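Local coordinates for cellulase (Xanthomonas axonopodis pv. citri, PDB 5HOS), which probably cleaves internal beta-1,4-glucosidic bonds of cellulose, as an endoglucanase of glycosyl hydrolase family 5, at residues T70-I75 against Y109-V114; A30-S35 against W301-A306; L187-G192 against R223-A228; D58-F63 against A101-A106. All coordinates share one frame; numbering follows the deposited sequence.

How the contacts relate
Contacts 1, 2 and 3 each pair neighbouring strands of one closed, eight-stranded parallel beta barrel, and contact 4 packs two of the helices that surround it. Inside the barrel R72 of contact 1 reaches both contact 2 and contact 3: R72 NH1 lies 2.8 Å from N33 OD1 of contact 2, and R72 NH2 makes a 3.0 Å salt bridge to E227 OE2 of contact 3. This polar cluster includes E271 of strand 267-273, and lies where family 5 enzymes usually carry their active site. Contact 4 meets the outward-facing residues of contacts 1 and 2, for example through Y60 CD2, 3.7 Å from V71 CG2. The centres of contacts 3 and 4 are about 24 Å apart.

Contact 1. Residues T70-I75 against Y109-V114; sequences TVRLPI and YVIVDV
The guanidinium of R72 lies flat against the carboxylate of D113, the two planes 12° apart, with D113 OD2 3.2 Å above the guanidinium plane and offset toward its rim. R72 NH1 is 3.4 Å from D113 OD2, but no N-H points at that oxygen, making the salt bridge purely electrostatic. The N-H groups serve other partners: NH1 turns to N33 and E271, NH2 to E227 and N158, while D113 OD2 bonds to H115. Strands 70-75 and 109-114 are the second and third of a (beta/alpha)8 barrel, and these groups lie within it. The R72 chain is extended, with CG anti to the backbone N (chi1 -178°), which carries its charge over D113. P74 CG touches D113 OD2 from another direction at 3.4 Å. On the outward face, V71, L73, I75, V110 and V112 turn toward the surrounding shell, where helix 90-105 covers most of them. Five backbone bonds join the parallel strands, from V71 N to Y109 O at 2.9 Å through to I75 N with D113 O. Deeper inside the barrel, T70 CG2 rests 3.8 Å from I111 CD1.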
loop_
_atom_site.group_PDB
_atom_site.type_symbol
_atom_site.label_atom_id
_atom_site.label_comp_id
_atom_site.label_asym_id
_atom_site.label_seq_id
_atom_site.Cartn_x
_atom_site.Cartn_y
_atom_site.Cartn_z
ATOM N N THR A 70 4.241 10.720 3.263
ATOM C CA THR A 70 4.125 9.265 3.417
ATOM C C THR A 70 4.926 8.522 2.352
ATOM O O THR A 70 4.926 8.905 1.194
ATOM C CB THR A 70 2.643 8.836 3.362
ATOM O OG1 THR A 70 1.913 9.530 4.385
ATOM C CG2 THR A 70 2.475 7.335 3.572
ATOM N N VAL A 71 5.623 7.475 2.784
ATOM C CA VAL A 71 6.256 6.504 1.904
ATOM C C VAL A 71 5.588 5.166 2.171
ATOM O O VAL A 71 5.497 4.735 3.320
ATOM C CB VAL A 71 7.776 6.406 2.177
ATOM C CG1 VAL A 71 8.381 5.134 1.592
ATOM C CG2 VAL A 71 8.468 7.648 1.629
ATOM N N ARG A 72 5.110 4.513 1.117
ATOM C CA ARG A 72 4.726 3.114 1.226
ATOM C C ARG A 72 5.942 2.324 0.806
ATOM O O ARG A 72 6.498 2.549 -0.287
ATOM C CB ARG A 72 3.497 2.774 0.381
ATOM C CG ARG A 72 3.024 1.325 0.485
ATOM C CD ARG A 72 1.597 1.215 -0.018
ATOM N NE ARG A 72 1.008 -0.122 -0.027
ATOM C CZ ARG A 72 1.015 -0.981 -1.054
ATOM N NH1 ARG A 72 1.649 -0.708 -2.198
ATOM N NH2 ARG A 72 0.373 -2.139 -0.935
ATOM N N LEU A 73 6.364 1.421 1.684
ATOM C CA LEU A 73 7.584 0.649 1.489
ATOM C C LEU A 73 7.277 -0.840 1.333
ATOM O O LEU A 73 7.087 -1.543 2.326
ATOM C CB LEU A 73 8.518 0.885 2.673
ATOM C CG LEU A 73 9.903 0.252 2.590
ATOM C CD1 LEU A 73 10.768 1.018 1.603
ATOM C CD2 LEU A 73 10.540 0.202 3.971
ATOM N N PRO A 74 7.218 -1.323 0.078
ATOM C CA PRO A 74 7.067 -2.742 -0.154
ATOM C C PRO A 74 8.288 -3.526 0.321
ATOM O O PRO A 74 9.423 -3.150 -0.000
ATOM C CB PRO A 74 6.959 -2.840 -1.677
ATOM C CG PRO A 74 6.451 -1.534 -2.119
ATOM C CD PRO A 74 7.136 -0.569 -1.192
ATOM N N ILE A 75 8.036 -4.582 1.094
ATOM C CA ILE A 75 9.053 -5.537 1.523
ATOM C C ILE A 75 8.539 -6.936 1.244
ATOM O O ILE A 75 7.327 -7.136 1.132
ATOM C CB ILE A 75 9.439 -5.369 3.008
ATOM C CG1 ILE A 75 8.275 -5.679 3.967
ATOM C CG2 ILE A 75 9.938 -3.957 3.253
ATOM C CD1 ILE A 75 8.202 -7.104 4.459
ATOM N N TYR A 109 5.817 9.576 7.303
ATOM C CA TYR A 109 5.353 8.275 7.785
ATOM C C TYR A 109 5.801 7.182 6.818
ATOM O O TYR A 109 6.049 7.458 5.644
ATOM C CB TYR A 109 3.824 8.259 7.855
ATOM C CG TYR A 109 3.214 9.278 8.790
ATOM C CD1 TYR A 109 2.878 10.551 8.345
ATOM C CD2 TYR A 109 2.956 8.962 10.120
ATOM C CE1 TYR A 109 2.316 11.489 9.198
ATOM C CE2 TYR A 109 2.394 9.893 10.985
ATOM C CZ TYR A 109 2.073 11.151 10.514
ATOM O OH TYR A 109 1.504 12.082 11.367
ATOM N N VAL A 110 5.880 5.944 7.319
ATOM C CA VAL A 110 6.209 4.779 6.483
ATOM C C VAL A 110 5.127 3.730 6.667
ATOM O O VAL A 110 4.859 3.312 7.795
ATOM C CB VAL A 110 7.582 4.161 6.822
ATOM C CG1 VAL A 110 7.830 2.883 6.038
ATOM C CG2 VAL A 110 8.691 5.144 6.527
ATOM N N ILE A 111 4.528 3.302 5.556
ATOM C CA ILE A 111 3.683 2.119 5.539
ATOM C C ILE A 111 4.595 0.947 5.247
ATOM O O ILE A 111 5.202 0.895 4.172
ATOM C CB ILE A 111 2.594 2.189 4.445
ATOM C CG1 ILE A 111 1.692 3.410 4.639
ATOM C CG2 ILE A 111 1.758 0.903 4.413
ATOM C CD1 ILE A 111 0.945 3.816 3.377
ATOM N N VAL A 112 4.701 0.018 6.185
ATOM C CA VAL A 112 5.402 -1.233 5.933
ATOM C C VAL A 112 4.412 -2.134 5.208
ATOM O O VAL A 112 3.431 -2.573 5.800
ATOM C CB VAL A 112 5.900 -1.903 7.226
ATOM C CG1 VAL A 112 6.584 -3.230 6.907
ATOM C CG2 VAL A 112 6.851 -0.975 7.971
ATOM N N ASP A 113 4.678 -2.393 3.928
ATOM C CA ASP A 113 3.773 -3.153 3.047
ATOM C C ASP A 113 4.372 -4.529 2.831
ATOM O O ASP A 113 5.363 -4.673 2.115
ATOM C CB ASP A 113 3.572 -2.381 1.715
ATOM C CG ASP A 113 3.283 -3.285 0.499
ATOM O OD1 ASP A 113 2.634 -4.346 0.631
ATOM O OD2 ASP A 113 3.719 -2.903 -0.613
ATOM N N VAL A 114 3.756 -5.539 3.436
ATOM C CA VAL A 114 4.157 -6.926 3.219
ATOM C C VAL A 114 3.609 -7.270 1.830
ATOM O O VAL A 114 2.409 -7.496 1.666
ATOM C CB VAL A 114 3.598 -7.862 4.309
ATOM C CG1 VAL A 114 3.991 -9.309 4.038
ATOM C CG2 VAL A 114 4.098 -7.420 5.683
#

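Contact 2. Residues A30-S35 against W301-A306; sequences AGVNLS and WSWWAA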
loop_
_atom_site.group_PDB
_atom_site.type_symbol
_atom_site.label_atom_id
_atom_site.label_comp_id
_atom_site.label_asym_id
_atom_site.label_seq_id
_atom_site.Cartn_x
_atom_site.Cartn_y
_atom_site.Cartn_z
ATOM N N ALA A 30 -0.435 11.734 2.265
ATOM C CA ALA A 30 -0.219 11.868 0.826
ATOM C C ALA A 30 1.208 11.461 0.539
ATOM O O ALA A 30 2.144 12.026 1.107
ATOM C CB ALA A 30 -0.440 13.292 0.381
ATOM N N GLY A 31 1.391 10.494 -0.343
ATOM C CA GLY A 31 2.727 10.018 -0.578
ATOM C C GLY A 31 2.934 9.148 -1.781
ATOM O O GLY A 31 2.191 9.225 -2.768
ATOM N N VAL A 32 3.960 8.317 -1.677
ATOM C CA VAL A 32 4.491 7.603 -2.814
ATOM C C VAL A 32 5.015 6.233 -2.389
ATOM O O VAL A 32 5.543 6.068 -1.286
ATOM C CB VAL A 32 5.602 8.439 -3.486
ATOM C CG1 VAL A 32 6.817 8.594 -2.573
ATOM C CG2 VAL A 32 5.990 7.853 -4.835
ATOM N N ASN A 33 4.852 5.256 -3.271
ATOM C CA ASN A 33 5.476 3.952 -3.108
ATOM C C ASN A 33 6.934 4.036 -3.538
ATOM O O ASN A 33 7.218 4.486 -4.647
ATOM C CB ASN A 33 4.775 2.893 -3.958
ATOM C CG ASN A 33 3.484 2.419 -3.347
ATOM O OD1 ASN A 33 3.470 1.419 -2.627
ATOM N ND2 ASN A 33 2.382 3.115 -3.650
ATOM N N LEU A 34 7.847 3.621 -2.662
ATOM C CA LEU A 34 9.254 3.479 -3.026
ATOM C C LEU A 34 9.522 2.006 -3.243
ATOM O O LEU A 34 9.750 1.250 -2.291
ATOM C CB LEU A 34 10.180 4.072 -1.958
ATOM C CG LEU A 34 10.071 5.575 -1.717
ATOM C CD1 LEU A 34 11.164 6.021 -0.751
ATOM C CD2 LEU A 34 10.159 6.371 -3.009
ATOM N N SER A 35 9.448 1.608 -4.510
ATOM C CA SER A 35 9.641 0.233 -4.919
ATOM C C SER A 35 11.128 -0.074 -4.977
ATOM O O SER A 35 11.914 0.768 -5.401
ATOM C CB SER A 35 9.028 0.001 -6.305
ATOM O OG SER A 35 9.310 -1.304 -6.754
ATOM N N TRP A 301 -3.649 8.613 0.473
ATOM C CA TRP A 301 -3.271 7.963 -0.784
ATOM C C TRP A 301 -1.771 7.900 -0.952
ATOM O O TRP A 301 -1.039 8.665 -0.331
ATOM C CB TRP A 301 -3.914 8.650 -1.992
ATOM C CG TRP A 301 -3.767 10.174 -2.106
ATOM C CD1 TRP A 301 -4.734 11.092 -1.835
ATOM C CD2 TRP A 301 -2.636 10.922 -2.591
ATOM N NE1 TRP A 301 -4.281 12.360 -2.085
ATOM C CE2 TRP A 301 -2.997 12.289 -2.556
ATOM C CE3 TRP A 301 -1.353 10.577 -3.037
ATOM C CZ2 TRP A 301 -2.119 13.315 -2.946
ATOM C CZ3 TRP A 301 -0.481 11.602 -3.431
ATOM C CH2 TRP A 301 -0.874 12.949 -3.386
ATOM N N SER A 302 -1.323 6.964 -1.789
ATOM C CA SER A 302 0.090 6.829 -2.117
ATOM C C SER A 302 0.241 6.329 -3.551
ATOM O O SER A 302 -0.280 5.273 -3.924
ATOM C CB SER A 302 0.854 5.936 -1.106
ATOM O OG SER A 302 0.220 4.686 -0.869
ATOM N N TRP A 303 0.914 7.154 -4.348
ATOM C CA TRP A 303 1.157 6.921 -5.769
ATOM C C TRP A 303 2.070 5.728 -6.006
ATOM O O TRP A 303 3.037 5.525 -5.263
ATOM C CB TRP A 303 1.813 8.182 -6.345
ATOM C CG TRP A 303 2.304 8.102 -7.746
ATOM C CD1 TRP A 303 3.526 7.654 -8.173
ATOM C CD2 TRP A 303 1.599 8.520 -8.908
ATOM N NE1 TRP A 303 3.615 7.756 -9.541
ATOM C CE2 TRP A 303 2.449 8.296 -10.017
ATOM C CE3 TRP A 303 0.328 9.073 -9.125
ATOM C CZ2 TRP A 303 2.064 8.603 -11.323
ATOM C CZ3 TRP A 303 -0.055 9.377 -10.423
ATOM C CH2 TRP A 303 0.809 9.142 -11.502
ATOM N N TRP A 304 1.769 4.950 -7.045
ATOM C CA TRP A 304 2.659 3.891 -7.514
ATOM C C TRP A 304 3.256 4.377 -8.844
ATOM O O TRP A 304 2.507 4.535 -9.807
ATOM C CB TRP A 304 1.904 2.570 -7.738
ATOM C CG TRP A 304 2.843 1.480 -8.152
ATOM C CD1 TRP A 304 3.283 1.213 -9.414
ATOM C CD2 TRP A 304 3.503 0.546 -7.293
ATOM N NE1 TRP A 304 4.169 0.163 -9.397
ATOM C CE2 TRP A 304 4.330 -0.262 -8.107
ATOM C CE3 TRP A 304 3.487 0.318 -5.914
ATOM C CZ2 TRP A 304 5.115 -1.293 -7.587
ATOM C CZ3 TRP A 304 4.273 -0.704 -5.395
ATOM C CH2 TRP A 304 5.082 -1.495 -6.230
ATOM N N ALA A 305 4.565 4.619 -8.943
ATOM C CA ALA A 305 5.567 4.465 -7.869
ATOM C C ALA A 305 6.787 5.312 -8.183
ATOM O O ALA A 305 6.863 5.931 -9.232
ATOM C CB ALA A 305 5.987 3.010 -7.734
ATOM N N ALA A 306 7.728 5.332 -7.245
ATOM C CA ALA A 306 9.074 5.820 -7.482
ATOM C C ALA A 306 10.053 4.759 -6.959
ATOM O O ALA A 306 9.651 3.646 -6.611
ATOM C CB ALA A 306 9.274 7.169 -6.806
#
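N33 reaches from strand 29-34 across to W303 and W304 and can be followed atom by atom. N33 CB sits 3.4 Å from W303 O; N33 CG then comes to 3.3 Å from W304 CE3, with the amide and indole planes 54° apart. OD1 passes close to the same indole, near CZ3, and accepts a bond from R72. N33 ND2 bonds to W303 O at 3.0 Å, straight and in its own amide plane but from well above the plane of that carbonyl, and also serves A270 O. W303 O is thus gripped twice, since N33 N bonds to it nearly head-on at 2.7 Å. Here the eighth strand turns a corner: the peptide between W304 and A305 is cis, as in many family 5 enzymes, and a beta bulge shifts the register by one residue before N33 O takes A306 N at 2.8 Å. At the other end A30 CB makes a CH-pi contact over the six-membered ring of W301, 3.9 Å from its centroid. These strands, first and last in sequence, close the barrel. Strand 70-75 flanks 29-34 and strand 267-273 flanks 298-306, while outside, helix 330-341 covers A30, W301 and W303, and F63 of helix 57-65 covers V32, L34 and A306.

Contact 3. Residues L187-G192 against R223-A228; sequences LILVPG and RYAIEA. With SO4 (sulfate ion), chain B.
Strands 188-191 and 224-231, the fifth and sixth of the barrel, run parallel here as the two strands of a beta-alpha-beta unit, and L187 and R223 touch at their N-terminal ends. The guanidinium of R223 has L187 N over one face, 3.4 Å from its plane, and a sulfate at its edge. Two nearly straight bonds hold this anion: R223 NE to sulfate O1 at 3.1 Å and R223 NH2 to sulfate O3 at 3.0 Å. With CG anti to the backbone N (chi1 -161°) and the chain extended to NE, R223 runs beside L187 CB, and L187 CD1 meets both Y224 CA and the sulfate. The backbones alternate as donors and acceptors, A225 N bonding to I188 O, V190 N to A225 O, and E227 N to V190 O at 2.8 Å. Inside the barrel L189 CD2 packs on A225 CB at 4.0 Å; on the outer face V190 CG2 approaches the Y224 ring obliquely. Toward the C-terminal end E227 OE1 lies across L189 CB, and a water links E227 OE1, at 2.8 Å, with L189 O. E227 OE2 is engaged by R72 and H229. Y29, R266 and K28 complete the sulfate site. Two arginines and a lysine there make a pocket well suited to an anion, but the ion probably came from the crystallisation liquor, and the site lies at the end of these strands remote from E227.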
loop_
_atom_site.group_PDB
_atom_site.type_symbol
_atom_site.label_atom_id
_atom_site.label_comp_id
_atom_site.label_asym_id
_atom_site.label_seq_id
_atom_site.Cartn_x
_atom_site.Cartn_y
_atom_site.Cartn_z
ATOM N N LEU A 187 -1.737 2.622 13.215
ATOM C CA LEU A 187 -2.719 2.526 12.165
ATOM C C LEU A 187 -2.463 1.263 11.352
ATOM O O LEU A 187 -1.308 0.964 11.008
ATOM C CB LEU A 187 -2.628 3.733 11.260
ATOM C CG LEU A 187 -3.468 3.695 9.993
ATOM C CD1 LEU A 187 -4.954 3.785 10.324
ATOM C CD2 LEU A 187 -3.003 4.791 9.060
ATOM N N ILE A 188 -3.546 0.548 11.047
ATOM C CA ILE A 188 -3.492 -0.642 10.215
ATOM C C ILE A 188 -4.257 -0.392 8.917
ATOM O O ILE A 188 -5.367 0.089 8.942
ATOM C CB ILE A 188 -4.089 -1.883 10.928
ATOM C CG1 ILE A 188 -3.311 -2.200 12.204
ATOM C CG2 ILE A 188 -4.070 -3.090 9.987
ATOM C CD1 ILE A 188 -4.011 -3.171 13.130
ATOM N N LEU A 189 -3.652 -0.750 7.780
ATOM C CA LEU A 189 -4.320 -0.722 6.490
ATOM C C LEU A 189 -4.710 -2.153 6.104
ATOM O O LEU A 189 -3.847 -3.046 6.019
ATOM C CB LEU A 189 -3.422 -0.090 5.426
ATOM C CG LEU A 189 -2.920 1.333 5.696
ATOM C CD1 LEU A 189 -2.095 1.819 4.518
ATOM C CD2 LEU A 189 -4.043 2.306 5.993
ATOM N N VAL A 190 -6.012 -2.349 5.884
ATOM C CA VAL A 190 -6.622 -3.678 5.696
ATOM C C VAL A 190 -7.151 -3.773 4.267
ATOM O O VAL A 190 -8.081 -3.050 3.900
ATOM C CB VAL A 190 -7.813 -3.888 6.658
ATOM C CG1 VAL A 190 -8.316 -5.327 6.584
ATOM C CG2 VAL A 190 -7.417 -3.544 8.086
ATOM N N PRO A 191 -6.557 -4.639 3.435
ATOM C CA PRO A 191 -7.046 -4.786 2.071
ATOM C C PRO A 191 -8.186 -5.804 1.996
ATOM O O PRO A 191 -8.344 -6.619 2.898
ATOM C CB PRO A 191 -5.831 -5.341 1.349
ATOM C CG PRO A 191 -5.205 -6.231 2.379
ATOM C CD PRO A 191 -5.494 -5.614 3.729
ATOM N N GLY A 192 -8.965 -5.751 0.918
ATOM C CA GLY A 192 -9.836 -6.859 0.538
ATOM C C GLY A 192 -9.047 -7.840 -0.314
ATOM O O GLY A 192 -7.831 -7.694 -0.456
ATOM N N ARG A 223 -8.581 1.725 14.953
ATOM C CA ARG A 223 -7.662 2.606 14.242
ATOM C C ARG A 223 -7.131 1.912 12.997
ATOM O O ARG A 223 -6.013 1.380 12.983
ATOM C CB ARG A 223 -6.510 3.062 15.133
ATOM C CG ARG A 223 -5.836 4.299 14.558
ATOM C CD ARG A 223 -4.434 4.508 15.080
ATOM N NE ARG A 223 -3.764 5.589 14.360
ATOM C CZ ARG A 223 -2.509 5.977 14.581
ATOM N NH1 ARG A 223 -1.763 5.383 15.514
ATOM N NH2 ARG A 223 -1.995 6.970 13.864
ATOM N N TYR A 224 -7.955 1.930 11.959
ATOM C CA TYR A 224 -7.642 1.249 10.704
ATOM C C TYR A 224 -8.318 1.935 9.537
ATOM O O TYR A 224 -9.187 2.786 9.717
ATOM C CB TYR A 224 -8.072 -0.219 10.784
ATOM C CG TYR A 224 -9.572 -0.456 10.730
ATOM C CD1 TYR A 224 -10.389 -0.215 11.839
ATOM C CD2 TYR A 224 -10.174 -0.927 9.572
ATOM C CE1 TYR A 224 -11.762 -0.447 11.785
ATOM C CE2 TYR A 224 -11.533 -1.160 9.508
ATOM C CZ TYR A 224 -12.328 -0.915 10.613
ATOM O OH TYR A 224 -13.676 -1.160 10.513
ATOM N N ALA A 225 -7.890 1.575 8.333
ATOM C CA ALA A 225 -8.569 1.986 7.118
ATOM C C ALA A 225 -8.550 0.820 6.156
ATOM O O ALA A 225 -7.698 -0.058 6.260
ATOM C CB ALA A 225 -7.895 3.202 6.495
ATOM N N ILE A 226 -9.518 0.820 5.248
ATOM C CA ILE A 226 -9.600 -0.175 4.190
ATOM C C ILE A 226 -8.699 0.291 3.058
ATOM O O ILE A 226 -8.839 1.405 2.557
ATOM C CB ILE A 226 -11.048 -0.338 3.676
ATOM C CG1 ILE A 226 -12.000 -0.707 4.825
ATOM C CG2 ILE A 226 -11.112 -1.370 2.552
ATOM C CD1 ILE A 226 -11.619 -1.959 5.594
ATOM N N GLU A 227 -7.794 -0.581 2.645
ATOM C CA GLU A 227 -6.840 -0.278 1.590
ATOM C C GLU A 227 -7.428 -0.724 0.273
ATOM O O GLU A 227 -7.816 -1.879 0.139
ATOM C CB GLU A 227 -5.526 -1.006 1.837
ATOM C CG GLU A 227 -4.539 -0.897 0.677
ATOM C CD GLU A 227 -3.158 -1.424 0.986
ATOM O OE1 GLU A 227 -2.778 -1.442 2.156
ATOM O OE2 GLU A 227 -2.434 -1.805 0.039
ATOM N N ALA A 228 -7.486 0.198 -0.682
ATOM C CA ALA A 228 -7.905 -0.082 -2.044
ATOM C C ALA A 228 -6.839 0.374 -3.022
ATOM O O ALA A 228 -6.061 1.283 -2.731
ATOM C CB ALA A 228 -9.209 0.626 -2.341
HETATM S S SO4 B . -5.087 8.040 11.722
HETATM O O1 SO4 B . -5.714 6.841 12.335
HETATM O O2 SO4 B . -5.293 9.203 12.616
HETATM O O3 SO4 B . -3.645 7.806 11.539
HETATM O O4 SO4 B . -5.737 8.334 10.430
HETATM O O HOH W 1 -2.493 -3.911 3.478
#

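Contact 4. Residues D58-F63 against A101-A106; sequences DEYAYF and ANAKAA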
loop_
_atom_site.group_PDB
_atom_site.type_symbol
_atom_site.label_atom_id
_atom_site.label_comp_id
_atom_site.label_asym_id
_atom_site.label_seq_id
_atom_site.Cartn_x
_atom_site.Cartn_y
_atom_site.Cartn_z
ATOM N N ASP A 58 18.239 10.553 1.115
ATOM C CA ASP A 58 17.820 11.738 0.347
ATOM C C ASP A 58 16.601 11.518 -0.574
ATOM O O ASP A 58 16.014 12.484 -1.050
ATOM C CB ASP A 58 18.999 12.396 -0.409
ATOM C CG ASP A 58 19.560 11.542 -1.547
ATOM O OD1 ASP A 58 19.048 10.443 -1.819
ATOM O OD2 ASP A 58 20.541 11.990 -2.179
ATOM N N GLU A 59 16.216 10.264 -0.805
ATOM C CA GLU A 59 14.978 9.968 -1.532
ATOM C C GLU A 59 13.762 10.460 -0.736
ATOM O O GLU A 59 12.851 11.076 -1.294
ATOM C CB GLU A 59 14.895 8.480 -1.874
ATOM C CG GLU A 59 15.960 8.064 -2.896
ATOM C CD GLU A 59 15.898 6.596 -3.277
ATOM O OE1 GLU A 59 14.801 6.138 -3.641
ATOM O OE2 GLU A 59 16.944 5.901 -3.217
ATOM N N TYR A 60 13.812 10.275 0.580
ATOM C CA TYR A 60 12.746 10.749 1.465
ATOM C C TYR A 60 12.701 12.275 1.451
ATOM O O TYR A 60 11.635 12.863 1.293
ATOM C CB TYR A 60 12.930 10.217 2.889
ATOM C CG TYR A 60 12.968 8.704 2.972
ATOM C CD1 TYR A 60 14.161 8.005 2.799
ATOM C CD2 TYR A 60 11.814 7.966 3.226
ATOM C CE1 TYR A 60 14.201 6.626 2.872
ATOM C CE2 TYR A 60 11.846 6.586 3.303
ATOM C CZ TYR A 60 13.042 5.917 3.113
ATOM O OH TYR A 60 13.095 4.540 3.186
ATOM N N ALA A 61 13.861 12.912 1.594
ATOM C CA ALA A 61 13.947 14.376 1.557
ATOM C C ALA A 61 13.358 14.955 0.258
ATOM O O ALA A 61 12.635 15.938 0.305
ATOM C CB ALA A 61 15.381 14.839 1.752
ATOM N N TYR A 62 13.628 14.318 -0.884
ATOM C CA TYR A 62 13.058 14.768 -2.153
ATOM C C TYR A 62 11.526 14.805 -2.116
ATOM O O TYR A 62 10.910 15.822 -2.451
ATOM C CB TYR A 62 13.523 13.902 -3.336
ATOM C CG TYR A 62 12.768 14.247 -4.604
ATOM C CD1 TYR A 62 13.028 15.430 -5.293
ATOM C CD2 TYR A 62 11.747 13.420 -5.084
ATOM C CE1 TYR A 62 12.317 15.771 -6.437
ATOM C CE2 TYR A 62 11.033 13.750 -6.227
ATOM C CZ TYR A 62 11.320 14.923 -6.903
ATOM O OH TYR A 62 10.608 15.243 -8.039
ATOM N N PHE A 63 10.912 13.700 -1.710
ATOM C CA PHE A 63 9.450 13.621 -1.725
ATOM C C PHE A 63 8.814 14.502 -0.659
ATOM O O PHE A 63 7.765 15.089 -0.902
ATOM C CB PHE A 63 8.973 12.163 -1.691
ATOM C CG PHE A 63 9.236 11.448 -2.988
ATOM C CD1 PHE A 63 8.520 11.800 -4.137
ATOM C CD2 PHE A 63 10.226 10.490 -3.089
ATOM C CE1 PHE A 63 8.769 11.181 -5.357
ATOM C CE2 PHE A 63 10.479 9.863 -4.310
ATOM C CZ PHE A 63 9.754 10.214 -5.442
ATOM N N ALA A 101 13.687 5.478 10.189
ATOM C CA ALA A 101 14.512 6.594 10.667
ATOM C C ALA A 101 14.723 7.652 9.579
ATOM O O ALA A 101 14.555 8.838 9.825
ATOM C CB ALA A 101 15.845 6.088 11.199
ATOM N N ASN A 102 15.052 7.206 8.365
ATOM C CA ASN A 102 15.191 8.106 7.226
ATOM C C ASN A 102 13.911 8.900 6.956
ATOM O O ASN A 102 13.963 10.106 6.723
ATOM C CB ASN A 102 15.564 7.330 5.956
ATOM C CG ASN A 102 16.995 6.816 5.963
ATOM O OD1 ASN A 102 17.833 7.272 6.725
ATOM N ND2 ASN A 102 17.278 5.861 5.085
ATOM N N ALA A 103 12.768 8.218 7.024
ATOM C CA ALA A 103 11.478 8.859 6.823
ATOM C C ALA A 103 11.212 9.895 7.907
ATOM O O ALA A 103 10.798 11.021 7.603
ATOM C CB ALA A 103 10.371 7.829 6.811
ATOM N N LYS A 104 11.467 9.529 9.156
ATOM C CA LYS A 104 11.293 10.465 10.264
ATOM C C LYS A 104 12.136 11.719 10.086
ATOM O O LYS A 104 11.677 12.810 10.415
ATOM C CB LYS A 104 11.614 9.821 11.615
ATOM C CG LYS A 104 10.547 8.860 12.121
ATOM C CD LYS A 104 10.991 8.242 13.424
ATOM C CE LYS A 104 10.034 7.201 13.946
ATOM N NZ LYS A 104 10.631 6.568 15.147
ATOM N N ALA A 105 13.357 11.568 9.566
ATOM C CA ALA A 105 14.249 12.713 9.318
ATOM C C ALA A 105 13.659 13.690 8.313
ATOM O O ALA A 105 13.929 14.879 8.383
ATOM C CB ALA A 105 15.627 12.248 8.849
ATOM N N ALA A 106 12.858 13.169 7.382
ATOM C CA ALA A 106 12.139 13.972 6.405
ATOM C C ALA A 106 10.698 14.291 6.836
ATOM O O ALA A 106 9.918 14.751 6.012
ATOM C CB ALA A 106 12.142 13.249 5.060
HETATM O O HOH W 2 15.719 3.788 3.505
#
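The Y60 ring carries this contact, lying against one turn of helix 90-105. N102 CB sits over the rim of one face of the Y60 ring, 3.4 Å from Y60 CE1, and the peptide joining N102 to A103 lies over that same face, with A103 N 3.9 Å above the plane and offset toward the rim. Over the opposite rim of that face, Y60 CD2 meets A103 CB, also at 3.9 Å. CG of Y60 is anti to its carbonyl carbon (chi1 -58°), which directs the ring along the neighbouring helix and leaves Y60 CB against A106 CB at 3.8 Å. The ring thus packs on backbone as well as on side chains, and the CA atoms of Y60 and A103 are 5.8 Å apart.

The outer side is looser. A61 is exposed and reaches only A106, whose CB is 3.9 Å from A61 N just where helix 90-105 ends. Beyond the ring a water joins the two helices, 2.7 Å from Y60 OH and accepting from N102 ND2 at 3.0 Å; the two side chains cross at about a right angle, the N102 amide plane turned 54° from the Y60 ring. Both helices belong to the shell of the barrel. Y60 and F63 of helix 57-65 rest on L34 of strand 29-34, and A103 of helix 90-105 packs on V110 of strand 109-114.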